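Local coordinates for putative TetR-family transcriptional regulator (Streptomyces coelicolor, PDB 2HXO), which probably binds DNA at regulatory sites as a dimeric, all-helical transcription factor of the TetR family, at residues V124-V136 against H145-I157. Numbering follows the deposited sequence.
Sequences VAPRIFESLGRQV and HWFTASSALMHYI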
loop_
_atom_site.group_PDB
_atom_site.type_symbol
_atom_site.label_atom_id
_atom_site.label_comp_id
_atom_site.label_asym_id
_atom_site.label_seq_id
_atom_site.Cartn_x
_atom_site.Cartn_y
_atom_site.Cartn_z
ATOM N N VAL A 124 9.093 -14.958 1.254
ATOM C CA VAL A 124 7.671 -14.683 1.316
ATOM C C VAL A 124 7.115 -14.209 -0.024
ATOM O O VAL A 124 6.053 -14.659 -0.451
ATOM C CB VAL A 124 7.332 -13.641 2.410
ATOM C CG1 VAL A 124 7.792 -12.282 1.993
ATOM C CG2 VAL A 124 5.822 -13.618 2.657
ATOM N N ALA A 125 7.846 -13.321 -0.692
ATOM C CA ALA A 125 7.403 -12.787 -1.969
ATOM C C ALA A 125 7.085 -13.884 -2.984
ATOM O O ALA A 125 5.953 -13.984 -3.460
ATOM C CB ALA A 125 8.444 -11.836 -2.529
ATOM N N PRO A 126 8.076 -14.731 -3.327
ATOM C CA PRO A 126 7.827 -15.802 -4.299
ATOM C C PRO A 126 6.694 -16.758 -3.922
ATOM O O PRO A 126 6.020 -17.298 -4.792
ATOM C CB PRO A 126 9.192 -16.498 -4.410
ATOM C CG PRO A 126 9.840 -16.199 -3.096
ATOM C CD PRO A 126 9.473 -14.766 -2.861
ATOM N N ARG A 127 6.479 -16.969 -2.633
ATOM C CA ARG A 127 5.397 -17.860 -2.214
ATOM C C ARG A 127 4.009 -17.225 -2.434
ATOM O O ARG A 127 3.060 -17.910 -2.811
ATOM C CB ARG A 127 5.604 -18.270 -0.754
ATOM C CG ARG A 127 6.737 -19.269 -0.623
ATOM C CD ARG A 127 7.180 -19.516 0.804
ATOM N NE ARG A 127 8.081 -20.662 0.850
ATOM C CZ ARG A 127 8.954 -20.906 1.826
ATOM N NH1 ARG A 127 9.055 -20.081 2.860
ATOM N NH2 ARG A 127 9.742 -21.973 1.753
ATOM N N ILE A 128 3.906 -15.919 -2.215
ATOM C CA ILE A 128 2.649 -15.212 -2.425
ATOM C C ILE A 128 2.418 -15.192 -3.923
ATOM O O ILE A 128 1.324 -15.455 -4.403
ATOM C CB ILE A 128 2.697 -13.735 -1.962
ATOM C CG1 ILE A 128 3.083 -13.648 -0.493
ATOM C CG2 ILE A 128 1.347 -13.090 -2.205
ATOM C CD1 ILE A 128 2.205 -14.486 0.399
ATOM N N PHE A 129 3.472 -14.866 -4.658
ATOM C CA PHE A 129 3.376 -14.809 -6.100
ATOM C C PHE A 129 3.022 -16.150 -6.722
ATOM O O PHE A 129 2.295 -16.202 -7.705
ATOM C CB PHE A 129 4.663 -14.252 -6.705
ATOM C CG PHE A 129 4.585 -12.779 -6.993
ATOM C CD1 PHE A 129 4.916 -11.839 -6.008
ATOM C CD2 PHE A 129 4.105 -12.329 -8.221
ATOM C CE1 PHE A 129 4.772 -10.471 -6.243
ATOM C CE2 PHE A 129 3.951 -10.960 -8.471
ATOM C CZ PHE A 129 4.284 -10.025 -7.481
ATOM N N GLU A 130 3.521 -17.240 -6.149
ATOM C CA GLU A 130 3.196 -18.562 -6.672
ATOM C C GLU A 130 1.706 -18.833 -6.427
ATOM O O GLU A 130 1.016 -19.344 -7.288
ATOM C CB GLU A 130 4.040 -19.627 -5.971
ATOM C CG GLU A 130 3.900 -21.036 -6.530
ATOM C CD GLU A 130 4.474 -21.197 -7.935
ATOM O OE1 GLU A 130 5.395 -20.455 -8.307
ATOM O OE2 GLU A 130 4.015 -22.092 -8.665
ATOM N N SER A 131 1.227 -18.477 -5.241
ATOM C CA SER A 131 -0.166 -18.674 -4.870
ATOM C C SER A 131 -1.111 -17.922 -5.808
ATOM O O SER A 131 -2.091 -18.488 -6.285
ATOM C CB SER A 131 -0.405 -18.191 -3.437
ATOM O OG SER A 131 0.427 -18.874 -2.521
ATOM N N LEU A 132 -0.823 -16.646 -6.054
ATOM C CA LEU A 132 -1.654 -15.834 -6.930
ATOM C C LEU A 132 -1.516 -16.268 -8.392
ATOM O O LEU A 132 -2.521 -16.433 -9.092
ATOM C CB LEU A 132 -1.286 -14.358 -6.780
ATOM C CG LEU A 132 -1.409 -13.768 -5.365
ATOM C CD1 LEU A 132 -0.824 -12.346 -5.339
ATOM C CD2 LEU A 132 -2.854 -13.763 -4.930
ATOM N N GLY A 133 -0.276 -16.465 -8.838
ATOM C CA GLY A 133 -0.014 -16.852 -10.217
ATOM C C GLY A 133 -0.761 -18.070 -10.748
ATOM O O GLY A 133 -1.334 -18.034 -11.847
ATOM N N ARG A 134 -0.757 -19.157 -9.973
ATOM C CA ARG A 134 -1.443 -20.382 -10.381
ATOM C C ARG A 134 -2.917 -20.126 -10.664
ATOM O O ARG A 134 -3.491 -20.738 -11.561
ATOM C CB ARG A 134 -1.314 -21.468 -9.302
ATOM C CG ARG A 134 0.099 -22.024 -9.136
ATOM C CD ARG A 134 0.127 -23.182 -8.150
ATOM N NE ARG A 134 1.492 -23.574 -7.815
ATOM C CZ ARG A 134 1.796 -24.597 -7.022
ATOM N NH1 ARG A 134 0.824 -25.337 -6.488
ATOM N NH2 ARG A 134 3.070 -24.874 -6.748
ATOM N N GLN A 135 -3.524 -19.227 -9.895
ATOM C CA GLN A 135 -4.925 -18.898 -10.083
ATOM C C GLN A 135 -5.106 -18.054 -11.345
ATOM O O GLN A 135 -6.084 -18.210 -12.064
ATOM C CB GLN A 135 -5.458 -18.179 -8.842
ATOM C CG GLN A 135 -5.298 -19.015 -7.545
ATOM C CD GLN A 135 -5.784 -20.469 -7.697
ATOM O OE1 GLN A 135 -6.792 -20.740 -8.345
ATOM N NE2 GLN A 135 -5.063 -21.396 -7.094
ATOM N N VAL A 136 -4.146 -17.179 -11.619
ATOM C CA VAL A 136 -4.172 -16.337 -12.807
ATOM C C VAL A 136 -4.096 -17.238 -14.036
ATOM O O VAL A 136 -4.809 -17.034 -15.015
ATOM C CB VAL A 136 -2.986 -15.338 -12.798
ATOM C CG1 VAL A 136 -2.768 -14.760 -14.171
ATOM C CG2 VAL A 136 -3.270 -14.225 -11.797
ATOM N N HIS A 145 0.704 -11.869 -19.727
ATOM C CA HIS A 145 0.185 -11.052 -18.639
ATOM C C HIS A 145 0.240 -11.703 -17.264
ATOM O O HIS A 145 -0.249 -11.126 -16.290
ATOM C CB HIS A 145 -1.248 -10.637 -18.946
ATOM C CG HIS A 145 -1.389 -9.874 -20.224
ATOM N ND1 HIS A 145 -0.877 -8.603 -20.394
ATOM C CD2 HIS A 145 -1.973 -10.208 -21.399
ATOM C CE1 HIS A 145 -1.144 -8.189 -21.620
ATOM N NE2 HIS A 145 -1.807 -9.143 -22.250
ATOM N N TRP A 146 0.847 -12.883 -17.168
ATOM C CA TRP A 146 0.915 -13.584 -15.876
ATOM C C TRP A 146 1.532 -12.748 -14.763
ATOM O O TRP A 146 1.015 -12.716 -13.640
ATOM C CB TRP A 146 1.712 -14.890 -15.976
ATOM C CG TRP A 146 1.065 -15.986 -16.756
ATOM C CD1 TRP A 146 -0.196 -15.994 -17.277
ATOM C CD2 TRP A 146 1.680 -17.212 -17.172
ATOM N NE1 TRP A 146 -0.403 -17.146 -18.013
ATOM C CE2 TRP A 146 0.734 -17.911 -17.964
ATOM C CE3 TRP A 146 2.943 -17.789 -16.957
ATOM C CZ2 TRP A 146 1.011 -19.157 -18.549
ATOM C CZ3 TRP A 146 3.226 -19.039 -17.543
ATOM C CH2 TRP A 146 2.261 -19.704 -18.330
ATOM N N PHE A 147 2.638 -12.072 -15.066
ATOM C CA PHE A 147 3.298 -11.265 -14.052
ATOM C C PHE A 147 2.535 -9.987 -13.772
ATOM O O PHE A 147 2.408 -9.561 -12.620
ATOM C CB PHE A 147 4.730 -10.919 -14.461
ATOM C CG PHE A 147 5.541 -10.339 -13.331
ATOM C CD1 PHE A 147 5.691 -11.050 -12.133
ATOM C CD2 PHE A 147 6.119 -9.077 -13.439
ATOM C CE1 PHE A 147 6.409 -10.509 -11.046
ATOM C CE2 PHE A 147 6.840 -8.522 -12.366
ATOM C CZ PHE A 147 6.983 -9.243 -11.162
ATOM N N THR A 148 2.022 -9.375 -14.833
ATOM C CA THR A 148 1.267 -8.144 -14.693
ATOM C C THR A 148 0.046 -8.370 -13.795
ATOM O O THR A 148 -0.168 -7.647 -12.815
ATOM C CB THR A 148 0.803 -7.620 -16.077
ATOM O OG1 THR A 148 1.941 -7.413 -16.913
ATOM C CG2 THR A 148 0.074 -6.306 -15.935
ATOM N N ALA A 149 -0.746 -9.384 -14.131
ATOM C CA ALA A 149 -1.942 -9.697 -13.365
ATOM C C ALA A 149 -1.601 -10.025 -11.912
ATOM O O ALA A 149 -2.237 -9.534 -10.980
ATOM C CB ALA A 149 -2.674 -10.853 -14.009
ATOM N N SER A 150 -0.575 -10.839 -11.717
ATOM C CA SER A 150 -0.171 -11.228 -10.370
ATOM C C SER A 150 0.323 -10.066 -9.533
ATOM O O SER A 150 -0.020 -9.963 -8.348
ATOM C CB SER A 150 0.914 -12.298 -10.441
ATOM O OG SER A 150 0.389 -13.478 -11.019
ATOM N N SER A 151 1.137 -9.200 -10.146
ATOM C CA SER A 151 1.688 -8.029 -9.465
ATOM C C SER A 151 0.604 -7.052 -9.091
ATOM O O SER A 151 0.683 -6.415 -8.041
ATOM C CB SER A 151 2.710 -7.311 -10.351
ATOM O OG SER A 151 3.888 -8.082 -10.504
ATOM N N ALA A 152 -0.405 -6.915 -9.954
ATOM C CA ALA A 152 -1.510 -6.008 -9.674
ATOM C C ALA A 152 -2.261 -6.482 -8.433
ATOM O O ALA A 152 -2.565 -5.679 -7.545
ATOM C CB ALA A 152 -2.467 -5.923 -10.869
ATOM N N LEU A 153 -2.566 -7.777 -8.371
ATOM C CA LEU A 153 -3.270 -8.311 -7.200
ATOM C C LEU A 153 -2.437 -7.996 -5.955
ATOM O O LEU A 153 -2.940 -7.453 -4.971
ATOM C CB LEU A 153 -3.469 -9.822 -7.343
ATOM C CG LEU A 153 -4.558 -10.160 -8.357
ATOM C CD1 LEU A 153 -4.445 -11.612 -8.804
ATOM C CD2 LEU A 153 -5.916 -9.838 -7.744
HETATM N N MSE A 154 -1.147 -8.306 -6.025
HETATM C CA MSE A 154 -0.240 -8.041 -4.918
HETATM C C MSE A 154 -0.239 -6.575 -4.474
HETATM O O MSE A 154 -0.405 -6.267 -3.289
HETATM C CB MSE A 154 1.172 -8.432 -5.309
HETATM C CG MSE A 154 2.178 -8.017 -4.285
HETATM SE SE MSE A 154 1.997 -9.130 -2.739
HETATM C CE MSE A 154 3.169 -10.547 -3.358
ATOM N N HIS A 155 -0.033 -5.665 -5.416
ATOM C CA HIS A 155 -0.002 -4.249 -5.078
ATOM C C HIS A 155 -1.322 -3.817 -4.462
ATOM O O HIS A 155 -1.358 -2.976 -3.558
ATOM C CB HIS A 155 0.270 -3.379 -6.316
ATOM C CG HIS A 155 1.695 -3.381 -6.771
ATOM N ND1 HIS A 155 2.234 -3.266 -8.007
ATOM C CD2 HIS A 155 2.759 -3.443 -5.897
ATOM C CE1 HIS A 155 3.598 -3.259 -7.858
ATOM N NE2 HIS A 155 3.891 -3.367 -6.575
ATOM N N TYR A 156 -2.422 -4.353 -4.974
ATOM C CA TYR A 156 -3.714 -3.994 -4.417
ATOM C C TYR A 156 -3.789 -4.473 -2.970
ATOM O O TYR A 156 -4.183 -3.730 -2.073
ATOM C CB TYR A 156 -4.867 -4.616 -5.194
ATOM C CG TYR A 156 -6.155 -4.389 -4.458
ATOM C CD1 TYR A 156 -6.818 -3.166 -4.536
ATOM C CD2 TYR A 156 -6.646 -5.354 -3.569
ATOM C CE1 TYR A 156 -7.938 -2.901 -3.742
ATOM C CE2 TYR A 156 -7.755 -5.101 -2.769
ATOM C CZ TYR A 156 -8.397 -3.879 -2.861
ATOM O OH TYR A 156 -9.518 -3.655 -2.100
ATOM N N ILE A 157 -3.402 -5.720 -2.742
ATOM C CA ILE A 157 -3.444 -6.270 -1.397
ATOM C C ILE A 157 -2.608 -5.462 -0.397
ATOM O O ILE A 157 -3.079 -5.136 0.703
ATOM C CB ILE A 157 -3.000 -7.744 -1.410
ATOM C CG1 ILE A 157 -4.055 -8.569 -2.157
ATOM C CG2 ILE A 157 -2.821 -8.253 0.016
ATOM C CD1 ILE A 157 -3.631 -9.959 -2.547
#
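The ring of Phe129 is pushed as a knob between Phe147, Ser150, Ser151 and Met154 of the facing helix. Ser151 OG meets the ring at its edge, 3.5 Å from Phe129 CE2. The same hydroxyl donates back to Phe147 O and lies over the centre of the Phe147 ring. The two phenyl planes are tilted 27° from parallel and offset, so little of one ring lies over the other; the centroids of Phe129 and Phe147 are 5.6 Å apart. Met154, a selenomethionine, bends at chi2 and chi3 and brings CE obliquely to the Phe129 ring, near CE1, and to Ile128 CG2. A leucine in place of Phe129 would probably open a gap between Phe147 and Met154 and leave the Met154 methyl freer to turn. Ser150 is the reciprocal knob, among Phe129, Leu132, Gly133 and Val136; its OG lies 3.5 Å from Gly133 CA, and the buried hydroxyl is satisfied by Trp146 O (2.8 Å). Val136 is another knob: CG1, anti to the backbone N (chi1 163°), rests on Ala149 CB, while CG2 faces Leu153 CD1. Phe147 also meets His212 of the second subunit edge-to-face. The axes of segments 124-136 and 146-157 approach to 9.1 Å, N-to-C directions 122° apart, a knobs-into-holes junction in the helical C-terminal domain of a TetR-family regulator and part of its dimer packing.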